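Local atomic coordinates of hypothetical acetyltransferase (Shewanella oneidensis, PDB entry 1T82), a protein that is of uncertain function but has a hotdog fold and is probably a thioesterase or related acyl-transferring enzyme. Residues 37-42 / 78-83. Sequence-based numbering, arbitrary orientation.
Sequences LSFTDG and WLQQQL
The ring of F39 meets L79 on one face and Q80 and L83 at its edge. L79 CD1 sits over the ring centre, 4.0 Å from the centroid of the F39 ring, a CH-pi contact. L83 CD1 lies near the ring plane, 4.1 Å from F39 CE2. The setting is a hotdog fold: helix 62-84 packs against a curved antiparallel sheet, and strand 35-40 is an outermost strand of that sheet within the chain. At the start of 37-42, a classic beta bulge sets L37 and S38 together opposite S45 of strand 43-47. F39 follows directly and points toward the helix. Its CG is anti to the backbone N (chi1 178°), which carries the ring out from the strand to L79. The axes of strand 37-40 and helix 78-83 come no closer than 12.0 Å, so side chains bridge the gap. No hydrogen bond crosses it. M11 and L15, from the N-terminal region, also touch F39, while L44 of the neighbouring strand touches L79. The side chain of Q80 bends at its second torsion and brings its amide to the far end of the ring. The amide and ring planes are 75° apart, with Q80 NE2 3.7 Å from F39 CZ.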
loop_
_atom_site.group_PDB
_atom_site.type_symbol
_atom_site.label_atom_id
_atom_site.label_comp_id
_atom_site.label_asym_id
_atom_site.label_seq_id
_atom_site.Cartn_x
_atom_site.Cartn_y
_atom_site.Cartn_z
ATOM N N LEU B 37 -3.393 6.449 17.635
ATOM C CA LEU B 37 -3.342 7.696 18.390
ATOM C C LEU B 37 -4.501 7.769 19.376
ATOM O O LEU B 37 -4.319 8.137 20.536
ATOM C CB LEU B 37 -3.416 8.904 17.451
ATOM C CG LEU B 37 -2.181 9.257 16.618
ATOM C CD1 LEU B 37 -2.511 10.392 15.655
ATOM C CD2 LEU B 37 -1.046 9.659 17.543
ATOM N N SER B 38 -5.694 7.409 18.916
ATOM C CA SER B 38 -6.871 7.473 19.767
ATOM C C SER B 38 -8.076 6.781 19.153
ATOM O O SER B 38 -8.132 6.559 17.944
ATOM C CB SER B 38 -7.223 8.936 20.035
ATOM O OG SER B 38 -7.449 9.618 18.808
ATOM N N PHE B 39 -9.046 6.452 19.997
ATOM C CA PHE B 39 -10.269 5.803 19.547
ATOM C C PHE B 39 -11.412 6.247 20.449
ATOM O O PHE B 39 -11.587 5.724 21.550
ATOM C CB PHE B 39 -10.122 4.278 19.591
ATOM C CG PHE B 39 -11.368 3.531 19.187
ATOM C CD1 PHE B 39 -12.040 3.849 18.010
ATOM C CD2 PHE B 39 -11.866 2.504 19.983
ATOM C CE1 PHE B 39 -13.189 3.156 17.632
ATOM C CE2 PHE B 39 -13.013 1.803 19.615
ATOM C CZ PHE B 39 -13.677 2.131 18.437
ATOM N N THR B 40 -12.178 7.228 19.982
ATOM C CA THR B 40 -13.305 7.740 20.753
ATOM C C THR B 40 -14.425 8.219 19.842
ATOM O O THR B 40 -14.178 8.679 18.727
ATOM C CB THR B 40 -12.876 8.910 21.662
ATOM O OG1 THR B 40 -14.014 9.399 22.383
ATOM C CG2 THR B 40 -12.284 10.040 20.835
ATOM N N ASP B 41 -15.659 8.109 20.325
ATOM C CA ASP B 41 -16.825 8.530 19.557
ATOM C C ASP B 41 -16.905 7.874 18.187
ATOM O O ASP B 41 -17.370 8.489 17.230
ATOM C CB ASP B 41 -16.827 10.050 19.386
ATOM C CG ASP B 41 -17.459 10.764 20.557
ATOM O OD1 ASP B 41 -16.993 10.569 21.702
ATOM O OD2 ASP B 41 -18.427 11.522 20.331
ATOM N N GLY B 42 -16.444 6.631 18.096
ATOM C CA GLY B 42 -16.500 5.913 16.839
ATOM C C GLY B 42 -15.451 6.277 15.807
ATOM O O GLY B 42 -15.542 5.841 14.660
ATOM N N TRP B 78 -11.070 -4.637 13.395
ATOM C CA TRP B 78 -10.546 -5.426 14.505
ATOM C C TRP B 78 -11.110 -4.915 15.832
ATOM O O TRP B 78 -11.581 -5.698 16.659
ATOM C CB TRP B 78 -9.019 -5.338 14.519
ATOM C CG TRP B 78 -8.354 -6.185 15.554
ATOM C CD1 TRP B 78 -7.988 -7.492 15.433
ATOM C CD2 TRP B 78 -7.950 -5.773 16.865
ATOM N NE1 TRP B 78 -7.372 -7.921 16.588
ATOM C CE2 TRP B 78 -7.336 -6.885 17.481
ATOM C CE3 TRP B 78 -8.047 -4.571 17.576
ATOM C CZ2 TRP B 78 -6.819 -6.828 18.780
ATOM C CZ3 TRP B 78 -7.533 -4.515 18.866
ATOM C CH2 TRP B 78 -6.927 -5.637 19.452
ATOM N N LEU B 79 -11.064 -3.601 16.028
ATOM C CA LEU B 79 -11.569 -2.986 17.254
ATOM C C LEU B 79 -13.041 -3.278 17.474
ATOM O O LEU B 79 -13.451 -3.627 18.582
ATOM C CB LEU B 79 -11.359 -1.470 17.214
ATOM C CG LEU B 79 -9.934 -0.968 17.467
ATOM C CD1 LEU B 79 -9.824 0.493 17.072
ATOM C CD2 LEU B 79 -9.582 -1.154 18.938
ATOM N N GLN B 80 -13.840 -3.133 16.422
ATOM C CA GLN B 80 -15.268 -3.386 16.540
ATOM C C GLN B 80 -15.525 -4.848 16.894
ATOM O O GLN B 80 -16.449 -5.151 17.648
ATOM C CB GLN B 80 -15.982 -3.010 15.239
ATOM C CG GLN B 80 -15.960 -1.511 14.920
ATOM C CD GLN B 80 -16.596 -0.656 16.005
ATOM O OE1 GLN B 80 -17.515 -1.094 16.698
ATOM N NE2 GLN B 80 -16.121 0.578 16.143
ATOM N N GLN B 81 -14.706 -5.752 16.359
ATOM C CA GLN B 81 -14.867 -7.169 16.662
ATOM C C GLN B 81 -14.514 -7.424 18.122
ATOM O O GLN B 81 -15.175 -8.207 18.798
ATOM C CB GLN B 81 -13.984 -8.025 15.749
ATOM C CG GLN B 81 -14.408 -7.962 14.294
ATOM C CD GLN B 81 -13.662 -8.940 13.413
ATOM O OE1 GLN B 81 -12.737 -9.623 13.855
ATOM N NE2 GLN B 81 -14.059 -9.006 12.152
ATOM N N GLN B 82 -13.475 -6.756 18.610
ATOM C CA GLN B 82 -13.078 -6.924 20.001
ATOM C C GLN B 82 -14.197 -6.461 20.926
ATOM O O GLN B 82 -14.482 -7.104 21.936
ATOM C CB GLN B 82 -11.807 -6.125 20.297
ATOM C CG GLN B 82 -10.571 -6.627 19.571
ATOM C CD GLN B 82 -10.143 -8.006 20.039
ATOM O OE1 GLN B 82 -9.899 -8.221 21.227
ATOM N NE2 GLN B 82 -10.039 -8.942 19.105
ATOM N N LEU B 83 -14.836 -5.346 20.580
ATOM C CA LEU B 83 -15.919 -4.808 21.400
ATOM C C LEU B 83 -17.102 -5.766 21.530
ATOM O O LEU B 83 -17.770 -5.796 22.565
ATOM C CB LEU B 83 -16.389 -3.459 20.837
ATOM C CG LEU B 83 -15.387 -2.305 20.982
ATOM C CD1 LEU B 83 -15.919 -1.059 20.279
ATOM C CD2 LEU B 83 -15.142 -2.028 22.457
#